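Local coordinates for protein Endonuclease/exonuclease/phosphatase (PDB 4RUW) that belongs to the endonuclease/exonuclease/phosphatase family, with a DNase I-like domain joined to an Ig-like domain, and carries a bound zinc ion, at residues G192-P204 and H223-N237. Numbering follows the deposited sequence.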
loop_
_atom_site.group_PDB
_atom_site.type_symbol
_atom_site.label_atom_id
_atom_site.label_comp_id
_atom_site.label_asym_id
_atom_site.label_seq_id
_atom_site.Cartn_x
_atom_site.Cartn_y
_atom_site.Cartn_z
ATOM N N GLY A 192 13.340 -0.916 16.675
ATOM C CA GLY A 192 14.194 -1.958 16.141
ATOM C C GLY A 192 14.074 -2.029 14.631
ATOM O O GLY A 192 13.671 -1.059 13.981
ATOM N N ASP A 193 14.408 -3.184 14.067
ATOM C CA ASP A 193 14.444 -3.344 12.620
ATOM C C ASP A 193 13.046 -3.352 12.015
ATOM O O ASP A 193 12.157 -4.068 12.482
ATOM C CB ASP A 193 15.153 -4.644 12.235
ATOM C CG ASP A 193 16.650 -4.611 12.496
ATOM O OD1 ASP A 193 17.181 -3.571 12.935
ATOM O OD2 ASP A 193 17.299 -5.644 12.235
ATOM N N VAL A 194 12.874 -2.578 10.951
ATOM C CA VAL A 194 11.635 -2.586 10.177
ATOM C C VAL A 194 12.033 -2.831 8.728
ATOM O O VAL A 194 12.864 -2.100 8.194
ATOM C CB VAL A 194 10.872 -1.244 10.305
ATOM C CG1 VAL A 194 9.639 -1.256 9.411
ATOM C CG2 VAL A 194 10.496 -0.980 11.759
ATOM N N VAL A 195 11.460 -3.855 8.098
ATOM C CA VAL A 195 11.754 -4.116 6.700
ATOM C C VAL A 195 10.855 -3.255 5.819
ATOM O O VAL A 195 9.636 -3.277 5.966
ATOM C CB VAL A 195 11.568 -5.605 6.356
ATOM C CG1 VAL A 195 11.942 -5.864 4.907
ATOM C CG2 VAL A 195 12.408 -6.476 7.293
ATOM N N VAL A 196 11.468 -2.474 4.932
ATOM C CA VAL A 196 10.743 -1.596 4.026
ATOM C C VAL A 196 10.797 -2.144 2.611
ATOM O O VAL A 196 11.886 -2.319 2.048
ATOM C CB VAL A 196 11.346 -0.172 4.072
ATOM C CG1 VAL A 196 10.627 0.761 3.102
ATOM C CG2 VAL A 196 11.318 0.385 5.488
ATOM N N HIS A 197 9.622 -2.425 2.055
ATOM C CA HIS A 197 9.489 -2.870 0.678
ATOM C C HIS A 197 8.874 -1.739 -0.132
ATOM O O HIS A 197 7.784 -1.259 0.190
ATOM C CB HIS A 197 8.572 -4.092 0.596
ATOM C CG HIS A 197 9.018 -5.257 1.420
ATOM N ND1 HIS A 197 10.025 -6.120 1.019
ATOM C CD2 HIS A 197 8.585 -5.724 2.614
ATOM C CE1 HIS A 197 10.184 -7.057 1.932
ATOM N NE2 HIS A 197 9.315 -6.845 2.910
ATOM N N ALA A 198 9.576 -1.321 -1.184
ATOM C CA ALA A 198 9.186 -0.188 -2.026
ATOM C C ALA A 198 8.975 -0.674 -3.447
ATOM O O ALA A 198 9.867 -1.311 -4.019
ATOM C CB ALA A 198 10.286 0.854 -2.014
ATOM N N THR A 199 7.826 -0.381 -4.048
ATOM C CA THR A 199 7.634 -0.795 -5.424
ATOM C C THR A 199 6.663 0.113 -6.167
ATOM O O THR A 199 6.147 1.102 -5.616
ATOM C CB THR A 199 7.220 -2.293 -5.516
ATOM O OG1 THR A 199 7.396 -2.768 -6.859
ATOM C CG2 THR A 199 5.778 -2.491 -5.105
ATOM N N HIS A 200 6.439 -0.237 -7.429
ATOM C CA HIS A 200 5.624 0.523 -8.365
ATOM C C HIS A 200 5.276 -0.505 -9.448
ATOM O O HIS A 200 6.169 -1.056 -10.102
ATOM C CB HIS A 200 6.450 1.701 -8.909
ATOM C CG HIS A 200 5.725 2.602 -9.859
ATOM N ND1 HIS A 200 6.329 3.711 -10.403
ATOM C CD2 HIS A 200 4.467 2.569 -10.363
ATOM C CE1 HIS A 200 5.479 4.323 -11.207
ATOM N NE2 HIS A 200 4.347 3.648 -11.208
ATOM N N LEU A 201 3.994 -0.829 -9.589
ATOM C CA LEU A 201 3.581 -1.867 -10.533
ATOM C C LEU A 201 3.162 -1.278 -11.876
ATOM O O LEU A 201 2.966 -0.062 -11.984
ATOM C CB LEU A 201 2.427 -2.692 -9.953
ATOM C CG LEU A 201 2.667 -3.311 -8.577
ATOM C CD1 LEU A 201 1.489 -4.171 -8.200
ATOM C CD2 LEU A 201 3.977 -4.093 -8.511
ATOM N N SER A 202 2.985 -2.129 -12.883
ATOM C CA SER A 202 2.493 -1.659 -14.169
ATOM C C SER A 202 1.133 -0.986 -14.037
ATOM O O SER A 202 0.373 -1.263 -13.115
ATOM C CB SER A 202 2.346 -2.821 -15.141
ATOM O OG SER A 202 3.594 -3.369 -15.504
ATOM N N THR A 203 0.833 -0.113 -14.986
ATOM C CA THR A 203 -0.495 0.476 -15.099
ATOM C C THR A 203 -1.462 -0.552 -15.671
ATOM O O THR A 203 -1.055 -1.438 -16.416
ATOM C CB THR A 203 -0.479 1.686 -16.037
ATOM O OG1 THR A 203 -0.124 1.254 -17.358
ATOM C CG2 THR A 203 0.512 2.726 -15.543
ATOM N N PRO A 204 -2.752 -0.450 -15.327
ATOM C CA PRO A 204 -3.718 -1.427 -15.839
ATOM C C PRO A 204 -4.257 -0.993 -17.200
ATOM O O PRO A 204 -5.465 -0.848 -17.379
ATOM C CB PRO A 204 -4.824 -1.393 -14.784
ATOM C CG PRO A 204 -4.811 0.023 -14.310
ATOM C CD PRO A 204 -3.364 0.471 -14.351
ATOM N N HIS A 223 7.872 -11.936 -1.248
ATOM C CA HIS A 223 9.046 -11.339 -0.609
ATOM C C HIS A 223 8.743 -10.627 0.710
ATOM O O HIS A 223 9.656 -10.124 1.363
ATOM C CB HIS A 223 9.762 -10.382 -1.567
ATOM C CG HIS A 223 10.577 -11.083 -2.600
ATOM N ND1 HIS A 223 10.022 -11.646 -3.731
ATOM C CD2 HIS A 223 11.904 -11.333 -2.668
ATOM C CE1 HIS A 223 10.974 -12.217 -4.446
ATOM N NE2 HIS A 223 12.124 -12.041 -3.826
ATOM N N VAL A 224 7.475 -10.588 1.108
ATOM C CA VAL A 224 7.105 -9.992 2.390
ATOM C C VAL A 224 6.981 -11.070 3.458
ATOM O O VAL A 224 6.304 -12.076 3.261
ATOM C CB VAL A 224 5.766 -9.241 2.314
ATOM C CG1 VAL A 224 5.450 -8.618 3.655
ATOM C CG2 VAL A 224 5.822 -8.175 1.260
ATOM N N ASP A 225 7.641 -10.853 4.586
ATOM C CA ASP A 225 7.556 -11.764 5.721
ATOM C C ASP A 225 6.742 -11.108 6.833
ATOM O O ASP A 225 7.244 -10.243 7.548
ATOM C CB ASP A 225 8.966 -12.095 6.209
ATOM C CG ASP A 225 8.979 -13.043 7.394
ATOM O OD1 ASP A 225 7.907 -13.555 7.781
ATOM O OD2 ASP A 225 10.083 -13.290 7.932
ATOM N N ALA A 226 5.486 -11.520 6.979
ATOM C CA ALA A 226 4.612 -10.904 7.975
ATOM C C ALA A 226 4.987 -11.224 9.423
ATOM O O ALA A 226 4.459 -10.617 10.349
ATOM C CB ALA A 226 3.155 -11.239 7.701
ATOM N N ARG A 227 5.906 -12.167 9.613
ATOM C CA ARG A 227 6.369 -12.515 10.951
ATOM C C ARG A 227 7.256 -11.439 11.571
ATOM O O ARG A 227 7.447 -11.426 12.785
ATOM C CB ARG A 227 7.123 -13.844 10.931
ATOM C CG ARG A 227 6.295 -15.024 10.467
ATOM C CD ARG A 227 7.166 -16.257 10.254
ATOM N NE ARG A 227 8.182 -16.020 9.233
ATOM C CZ ARG A 227 9.114 -16.900 8.882
ATOM N NH1 ARG A 227 9.166 -18.088 9.471
ATOM N NH2 ARG A 227 9.996 -16.591 7.942
ATOM N N VAL A 228 7.805 -10.549 10.748
ATOM C CA VAL A 228 8.656 -9.477 11.260
ATOM C C VAL A 228 8.047 -8.141 10.872
ATOM O O VAL A 228 7.351 -8.058 9.865
ATOM C CB VAL A 228 10.117 -9.581 10.737
ATOM C CG1 VAL A 228 10.711 -10.945 11.082
ATOM C CG2 VAL A 228 10.197 -9.304 9.232
ATOM N N PRO A 229 8.287 -7.090 11.673
ATOM C CA PRO A 229 7.704 -5.785 11.333
ATOM C C PRO A 229 8.137 -5.324 9.940
ATOM O O PRO A 229 9.335 -5.159 9.693
ATOM C CB PRO A 229 8.264 -4.866 12.419
ATOM C CG PRO A 229 8.462 -5.790 13.595
ATOM C CD PRO A 229 8.964 -7.067 12.982
ATOM N N SER A 230 7.169 -5.130 9.047
ATOM C CA SER A 230 7.457 -4.739 7.678
ATOM C C SER A 230 6.372 -3.817 7.151
ATOM O O SER A 230 5.220 -3.872 7.591
ATOM C CB SER A 230 7.532 -5.957 6.753
ATOM O OG SER A 230 8.325 -7.003 7.280
ATOM N N VAL A 231 6.750 -2.988 6.186
ATOM C CA VAL A 231 5.790 -2.209 5.425
ATOM C C VAL A 231 6.026 -2.436 3.939
ATOM O O VAL A 231 7.150 -2.710 3.517
ATOM C CB VAL A 231 5.837 -0.698 5.762
ATOM C CG1 VAL A 231 5.449 -0.468 7.210
ATOM C CG2 VAL A 231 7.200 -0.101 5.467
ATOM N N LEU A 232 4.951 -2.349 3.164
ATOM C CA LEU A 232 4.998 -2.430 1.709
ATOM C C LEU A 232 4.335 -1.167 1.205
ATOM O O LEU A 232 3.184 -0.894 1.537
ATOM C CB LEU A 232 4.255 -3.669 1.209
ATOM C CG LEU A 232 3.955 -3.716 -0.292
ATOM C CD1 LEU A 232 5.234 -3.699 -1.124
ATOM C CD2 LEU A 232 3.101 -4.927 -0.632
ATOM N N ALA A 233 5.062 -0.390 0.417
ATOM C CA ALA A 233 4.552 0.898 0.007
ATOM C C ALA A 233 4.873 1.187 -1.438
ATOM O O ALA A 233 5.905 0.777 -1.961
ATOM C CB ALA A 233 5.100 2.006 0.901
ATOM N N GLY A 234 3.981 1.939 -2.068
ATOM C CA GLY A 234 4.226 2.481 -3.384
ATOM C C GLY A 234 2.980 2.595 -4.219
ATOM O O GLY A 234 1.855 2.386 -3.750
ATOM N N ASP A 235 3.201 2.937 -5.477
ATOM C CA ASP A 235 2.144 3.089 -6.456
ATOM C C ASP A 235 1.850 1.709 -7.037
ATOM O O ASP A 235 2.526 1.242 -7.955
ATOM C CB ASP A 235 2.636 4.057 -7.534
ATOM C CG ASP A 235 1.606 4.334 -8.612
ATOM O OD1 ASP A 235 0.521 3.709 -8.619
ATOM O OD2 ASP A 235 1.906 5.196 -9.479
ATOM N N LEU A 236 0.849 1.044 -6.474
ATOM C CA LEU A 236 0.496 -0.284 -6.945
ATOM C C LEU A 236 -0.360 -0.238 -8.203
ATOM O O LEU A 236 -0.568 -1.265 -8.848
ATOM C CB LEU A 236 -0.196 -1.094 -5.851
ATOM C CG LEU A 236 0.613 -1.263 -4.563
ATOM C CD1 LEU A 236 -0.125 -2.165 -3.595
ATOM C CD2 LEU A 236 2.027 -1.785 -4.841
ATOM N N ASN A 237 -0.861 0.952 -8.546
ATOM C CA ASN A 237 -1.598 1.132 -9.797
ATOM C C ASN A 237 -2.873 0.297 -9.887
ATOM O O ASN A 237 -3.356 0.001 -10.985
ATOM C CB ASN A 237 -0.698 0.867 -11.012
ATOM C CG ASN A 237 -0.155 2.136 -11.624
ATOM O OD1 ASN A 237 -0.872 3.132 -11.750
ATOM N ND2 ASN A 237 1.113 2.110 -12.024
HETATM O O HOH W 1 11.585 -6.276 10.933
HETATM O O HOH W 2 9.266 -8.521 5.135
HETATM O O HOH W 3 2.507 4.506 -13.249
#
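His197 reaches from strand 192-200 over toward His223 and Val224, in the loop that leads into strand 230-233. Its CB lies 3.8 Å from Leu232 CD1. Val231 O lies at the ring edge, 3.5 Å from CD2 of His197. CD2 also comes 3.9 Å from Val224 CG2, which sits over one ring face, offset toward the rim. CE1 approaches His223 O at 3.2 Å. ND1 is hydrogen-bonded to Thr183 OG1 of strand 179-188. NE2 meets a water in the ring plane at 2.8 Å, and this water also binds Asp225 N and Ser230 OG. CG, anti to the carbonyl carbon (chi1 -58°), turns the ring toward Val224 and His223.

Beneath it the two strands pair in parallel. Val195 N donates to Pro229 O and Val195 O accepts from Val231 N; His197 N donates to Val231 O and His197 O accepts from Ala233 N. Val196 and Val231 lie side by side on the opposite face of the sheet.

At Gly234 the chain turns a corner and the pairing loosens. Asp235 N makes only a weak bond to Thr199 O and is hydrogen-bonded to Asn95 OD1. Leu201 N still donates to Asp235 O. Asp235 CB packs over the His200 ring, while Asp235 OD2 bonds to Asn62. Asn237 ND2 donates to Leu201 O at 2.9 Å, with the oxygen in its amide plane. A water joins the same ND2 to His200 NE2.

This is a beta-alpha-beta crossover: helix 207-222 links the two strands, which are central in a six-stranded mixed sheet. Strand 179-188 flanks 192-200, strand 296-300 flanks 230-233, and Val196 and Ala198 pack on strand 91-98 of the other sheet of this DNase I-like sandwich.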